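Local structure of Non-structural maintenance of chromosomes element 1 homolog (Xenopus laevis, 7DG2) at residues M134-K137 / E138-L142; L99-F102 / R103-E107; I20-G23 / S24-R27. The protein probably acts as an atypical RING-type E3 ubiquitin ligase that, with a MAGE partner, serves DNA repair as a zinc-binding subunit of the SMC5-SMC6 complex. All coordinates share one frame; numbering follows the deposited sequence.

How the interactions relate
From the N terminus, interaction 3 (20-27) comes first, where strand 20-22 turns into helix 23-36. Interaction 2 (99-107) follows within helix 96-111, and interaction 1 (134-142) spans the N-terminal start of helix 136-148 and the two residues before it. Each joins residues a few positions apart, so none closes a long loop, and the three succeed one another without nesting or crossing. Interactions 1 and 2 meet in space: L101 CD2 packs against M134 CE at 3.7 Å and also touches V139 and L142, joining their two helices. Interaction 3 stands apart, its centre about 28 Å from that of interaction 2, on the opposite side of the chain's centre.

Interaction 1 of 3, residues M134-K137 / E138-L142; sequences MKKK and EVEQL
Two carboxylates turn back on the residues before them: E138 brings OE1 to the backbone of M134 and K135, and E140 faces K136 with OE1 while OE2 lies beside K137 CA. The setting is the N terminus of helix 136-148, whose place before the strand pair 152-155 and 158-161 is consistent with the third helix of a winged-helix fold. K135 holds the N-cap position. Its N-H gives a weak bond to E138 OE1 (3.4 Å), from the N-cap residue to a side chain three residues on. The negative charge of E138 should suit the helix start. Regular helical bonding begins as V139 N donates to K135 O over 2.9 Å, and E140 N follows with K136 O at the same distance, the N-H pointing nearly along the carbonyl axis. K136 and E140 also form a salt bridge one turn apart, between NZ and OE1; the modelled separation of these two atoms is too short to trust, so its exact length is doubtful. On the inner side V139 is covered by I122 and A126 of helix 119-128. M134 lies along this apolar side: with CG anti to the carbonyl carbon (chi1 -66°), its chain runs to place SD 4.4 Å from L142 CD2, while nearer the backbone its CB rests 4.0 Å from V139 CG2.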
# COMPACT_ATOMS: atom_id res chain seq x y z
N MET A 134 -3.25 -25.16 2.31
CA MET A 134 -2.00 -24.41 2.42
C MET A 134 -1.02 -25.19 3.29
O MET A 134 -1.40 -25.70 4.35
CB MET A 134 -2.25 -23.02 3.02
CG MET A 134 -3.09 -22.11 2.11
SD MET A 134 -3.41 -20.45 2.78
CE MET A 134 -4.75 -20.73 3.89
N LYS A 135 0.23 -25.26 2.85
CA LYS A 135 1.29 -25.87 3.65
C LYS A 135 1.63 -24.99 4.85
O LYS A 135 1.30 -23.81 4.90
CB LYS A 135 2.54 -26.08 2.80
CG LYS A 135 2.31 -26.91 1.54
CD LYS A 135 1.86 -28.32 1.89
CE LYS A 135 1.74 -29.20 0.66
NZ LYS A 135 1.26 -30.56 1.03
N LYS A 136 2.33 -25.58 5.83
CA LYS A 136 2.83 -24.81 6.96
C LYS A 136 3.63 -23.59 6.50
O LYS A 136 3.44 -22.47 6.99
CB LYS A 136 3.67 -25.70 7.87
CG LYS A 136 4.40 -24.98 8.98
CD LYS A 136 4.99 -25.99 9.97
CE LYS A 136 6.16 -25.40 10.74
NZ LYS A 136 5.76 -24.28 11.62
N LYS A 137 4.55 -23.80 5.56
CA LYS A 137 5.39 -22.71 5.08
C LYS A 137 4.55 -21.58 4.51
O LYS A 137 4.82 -20.40 4.77
CB LYS A 137 6.39 -23.22 4.04
CG LYS A 137 7.55 -22.27 3.75
CD LYS A 137 8.62 -22.98 2.92
CE LYS A 137 9.85 -22.10 2.73
NZ LYS A 137 9.56 -20.90 1.90
N GLU A 138 3.51 -21.93 3.75
CA GLU A 138 2.63 -20.93 3.17
C GLU A 138 1.83 -20.20 4.24
O GLU A 138 1.59 -19.00 4.13
CB GLU A 138 1.67 -21.58 2.16
CG GLU A 138 2.36 -22.06 0.89
CD GLU A 138 1.37 -22.57 -0.15
OE1 GLU A 138 0.27 -23.03 0.25
OE2 GLU A 138 1.68 -22.51 -1.36
N VAL A 139 1.40 -20.92 5.28
CA VAL A 139 0.69 -20.25 6.38
C VAL A 139 1.63 -19.26 7.08
O VAL A 139 1.24 -18.13 7.39
CB VAL A 139 0.11 -21.27 7.37
CG1 VAL A 139 -0.46 -20.55 8.60
CG2 VAL A 139 -0.98 -22.10 6.69
N GLU A 140 2.88 -19.67 7.30
CA GLU A 140 3.82 -18.78 7.98
C GLU A 140 4.10 -17.54 7.15
O GLU A 140 4.17 -16.42 7.69
CB GLU A 140 5.10 -19.53 8.30
CG GLU A 140 4.90 -20.58 9.38
CD GLU A 140 6.09 -21.53 9.51
OE1 GLU A 140 6.19 -22.20 10.55
OE2 GLU A 140 6.91 -21.60 8.57
N GLN A 141 4.27 -17.70 5.84
CA GLN A 141 4.48 -16.54 4.98
C GLN A 141 3.25 -15.64 4.93
O GLN A 141 3.37 -14.41 4.85
CB GLN A 141 4.89 -17.01 3.59
CG GLN A 141 6.33 -17.51 3.56
CD GLN A 141 6.72 -18.13 2.23
OE1 GLN A 141 5.86 -18.66 1.52
NE2 GLN A 141 8.00 -18.07 1.90
N LEU A 142 2.05 -16.23 4.96
CA LEU A 142 0.83 -15.43 4.96
C LEU A 142 0.70 -14.63 6.24
O LEU A 142 0.32 -13.45 6.22
CB LEU A 142 -0.40 -16.34 4.77
CG LEU A 142 -1.75 -15.63 4.80
CD1 LEU A 142 -1.87 -14.66 3.60
CD2 LEU A 142 -2.93 -16.62 4.79

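Interaction 2 of 3, residues L99-F102 / R103-E107; sequences LELF and RKTME
L101 O is gripped twice by T105, whose N and OG1 both donate to it at 2.9 Å from opposite faces of the carbonyl plane. The hydroxyl stands above that plane by 38°, the amide less steeply tilted; chi1 of -61° sets OG1 beside the threonine's own N, facing the preceding, N-terminal turn. The polar hydrogen of this buried side chain is thus satisfied by that turn. On another side of helix 96-111, R103 bends at chi3 and folds back, laying one face of its guanidinium over L99 O and E100 CA, with L99 O 3.5 Å above the plane. F75 of the Nse4 chain adds a cation-pi contact to R103. The E100 carboxylate stays apart from the guanidinium and bonds S131 OG through OE2. M106, one turn after F102, brings CE to 4.0 Å from F102 CE2, and its SD lies 5.3 Å from the ring centroid in an oblique Met-aromatic contact. The helix is packed on several sides: T105 rests on I122 and L125 of helix 119-128, the F102 ring meets F146 of helix 136-148 edge-to-face, M106 touches L169 of helix 163-176, and Nse4 lies against L99 and F102.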
# COMPACT_ATOMS: atom_id res chain seq x y z
N LEU A 99 -7.95 -15.47 2.62
CA LEU A 99 -8.92 -14.69 3.37
C LEU A 99 -9.85 -15.59 4.19
O LEU A 99 -10.33 -15.17 5.25
CB LEU A 99 -9.72 -13.80 2.41
CG LEU A 99 -8.85 -12.68 1.84
CD1 LEU A 99 -9.64 -11.77 0.90
CD2 LEU A 99 -8.23 -11.86 2.98
N GLU A 100 -10.09 -16.83 3.74
CA GLU A 100 -10.80 -17.76 4.60
C GLU A 100 -10.02 -18.00 5.89
O GLU A 100 -10.59 -18.00 6.99
CB GLU A 100 -11.05 -19.09 3.88
CG GLU A 100 -11.97 -20.01 4.70
CD GLU A 100 -12.11 -21.42 4.13
OE1 GLU A 100 -12.40 -22.34 4.93
OE2 GLU A 100 -11.92 -21.59 2.90
N LEU A 101 -8.71 -18.18 5.77
CA LEU A 101 -7.91 -18.40 6.97
C LEU A 101 -7.88 -17.14 7.82
O LEU A 101 -7.94 -17.24 9.05
CB LEU A 101 -6.49 -18.85 6.60
CG LEU A 101 -5.55 -19.13 7.79
CD1 LEU A 101 -6.14 -20.22 8.71
CD2 LEU A 101 -4.16 -19.53 7.32
N PHE A 102 -7.83 -15.96 7.20
CA PHE A 102 -7.91 -14.73 7.98
C PHE A 102 -9.20 -14.68 8.78
O PHE A 102 -9.19 -14.37 9.98
CB PHE A 102 -7.80 -13.47 7.08
CG PHE A 102 -7.85 -12.20 7.89
CD1 PHE A 102 -6.72 -11.76 8.54
CD2 PHE A 102 -9.03 -11.51 8.04
CE1 PHE A 102 -6.78 -10.61 9.32
CE2 PHE A 102 -9.10 -10.38 8.83
CZ PHE A 102 -7.96 -9.94 9.47
N ARG A 103 -10.33 -15.03 8.15
CA ARG A 103 -11.61 -14.95 8.84
C ARG A 103 -11.68 -15.95 9.99
O ARG A 103 -12.17 -15.61 11.08
CB ARG A 103 -12.77 -15.17 7.88
CG ARG A 103 -12.95 -14.03 6.87
CD ARG A 103 -14.30 -14.12 6.14
NE ARG A 103 -14.50 -15.40 5.47
CZ ARG A 103 -14.12 -15.66 4.22
NH1 ARG A 103 -14.35 -16.86 3.69
NH2 ARG A 103 -13.50 -14.74 3.49
N LYS A 104 -11.19 -17.17 9.78
CA LYS A 104 -11.23 -18.16 10.87
C LYS A 104 -10.29 -17.76 11.99
O LYS A 104 -10.59 -17.98 13.17
CB LYS A 104 -10.88 -19.56 10.35
CG LYS A 104 -11.85 -20.12 9.30
CD LYS A 104 -13.29 -20.13 9.80
CE LYS A 104 -13.50 -21.12 10.95
NZ LYS A 104 -14.94 -21.17 11.38
N THR A 105 -9.13 -17.17 11.66
CA THR A 105 -8.21 -16.69 12.69
C THR A 105 -8.83 -15.54 13.48
O THR A 105 -8.76 -15.50 14.72
CB THR A 105 -6.89 -16.26 12.04
OG1 THR A 105 -6.29 -17.39 11.38
CG2 THR A 105 -5.91 -15.71 13.07
N MET A 106 -9.43 -14.59 12.78
CA MET A 106 -10.16 -13.51 13.44
C MET A 106 -11.25 -14.05 14.35
O MET A 106 -11.41 -13.58 15.49
CB MET A 106 -10.76 -12.58 12.38
CG MET A 106 -11.79 -11.60 12.93
SD MET A 106 -12.22 -10.29 11.74
CE MET A 106 -12.71 -11.24 10.33
N GLU A 107 -11.99 -15.06 13.89
CA GLU A 107 -13.04 -15.64 14.72
C GLU A 107 -12.47 -16.24 15.99
O GLU A 107 -13.01 -16.03 17.08
CB GLU A 107 -13.82 -16.69 13.92
CG GLU A 107 -14.81 -17.49 14.76
CD GLU A 107 -15.51 -18.59 13.98
OE1 GLU A 107 -16.50 -19.15 14.49
OE2 GLU A 107 -15.06 -18.90 12.84

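Interaction 3 of 3, residues I20-G23 / S24-R27; sequences IMEG and SAVR
With CG anti to its own N (chi1 -174°) and a bend at chi2, E22 turns its carboxylate forward to the first turn of the helix, where S24 meets it: S24 OG, set between N and the carbonyl carbon by chi1 of 83°, points at it. OG donates to the syn lone pair of E22 OE2 over 2.7 Å. The other oxygen, OE1, takes S24 N at 3.0 Å in an almost straight bond (175°), though from well above the carboxylate plane, and A25 N adds a weak bond to OE2. This is an N-cap: E22 ends strand 20-22 and caps helix 23-36, its charge lying where the helix start should favour it. Helix 6-18, strand 20-22 and helix 23-36 fit the first winged-helix unit expected of an Nse1 protein, the strand pairing antiparallel with 75-81 through backbone bonds of M21 to Y77. The backbone takes over as V26 N donates to E22 O at 2.9 Å. Next to the cap, M21 CB meets V26 CG2 at 3.6 Å, and M21 CE lies 3.9 Å from A25 CB; L15 and F11 of helix 6-18 touch M21 and V26 respectively. R27 brings one face of its guanidinium over G23 O, which also accepts R27 N at 2.9 Å.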
# COMPACT_ATOMS: atom_id res chain seq x y z
N ILE A 20 -2.37 3.12 8.73
CA ILE A 20 -2.65 3.59 10.08
C ILE A 20 -1.41 4.30 10.61
O ILE A 20 -0.28 3.93 10.27
CB ILE A 20 -3.06 2.40 10.99
CG1 ILE A 20 -3.33 2.89 12.42
CG2 ILE A 20 -1.97 1.34 10.97
CD1 ILE A 20 -4.12 1.86 13.27
N MET A 21 -1.62 5.35 11.40
CA MET A 21 -0.53 6.12 11.98
C MET A 21 -0.89 6.55 13.39
O MET A 21 -2.04 6.89 13.65
CB MET A 21 -0.20 7.37 11.13
CG MET A 21 0.25 7.06 9.70
SD MET A 21 0.73 8.56 8.82
CE MET A 21 1.54 9.42 10.18
N GLU A 22 0.10 6.56 14.29
CA GLU A 22 -0.12 7.01 15.66
C GLU A 22 -0.28 8.54 15.71
O GLU A 22 0.23 9.27 14.86
CB GLU A 22 1.04 6.55 16.54
CG GLU A 22 0.90 6.81 18.02
CD GLU A 22 1.44 8.16 18.42
OE1 GLU A 22 0.87 8.81 19.34
OE2 GLU A 22 2.43 8.59 17.78
N GLY A 23 -0.98 9.01 16.75
CA GLY A 23 -1.42 10.40 16.78
C GLY A 23 -0.29 11.41 16.74
O GLY A 23 -0.38 12.42 16.04
N SER A 24 0.78 11.17 17.50
CA SER A 24 1.89 12.13 17.48
C SER A 24 2.56 12.17 16.11
O SER A 24 2.97 13.24 15.64
CB SER A 24 2.90 11.81 18.59
OG SER A 24 3.81 10.81 18.22
N ALA A 25 2.65 11.03 15.43
CA ALA A 25 3.17 11.05 14.06
C ALA A 25 2.23 11.77 13.10
O ALA A 25 2.69 12.41 12.14
CB ALA A 25 3.43 9.63 13.57
N VAL A 26 0.91 11.69 13.34
CA VAL A 26 -0.06 12.38 12.49
C VAL A 26 0.04 13.89 12.67
O VAL A 26 -0.05 14.65 11.70
CB VAL A 26 -1.48 11.87 12.79
CG1 VAL A 26 -2.54 12.79 12.18
CG2 VAL A 26 -1.63 10.43 12.29
N ARG A 27 0.22 14.36 13.91
CA ARG A 27 0.40 15.79 14.12
C ARG A 27 1.65 16.30 13.40
O ARG A 27 1.63 17.36 12.77
CB ARG A 27 0.45 16.10 15.62
CG ARG A 27 -0.91 15.96 16.31
CD ARG A 27 -0.89 16.45 17.76
NE ARG A 27 0.04 15.69 18.59
CZ ARG A 27 -0.24 14.55 19.21
NH1 ARG A 27 0.68 13.95 19.95
NH2 ARG A 27 -1.45 13.99 19.10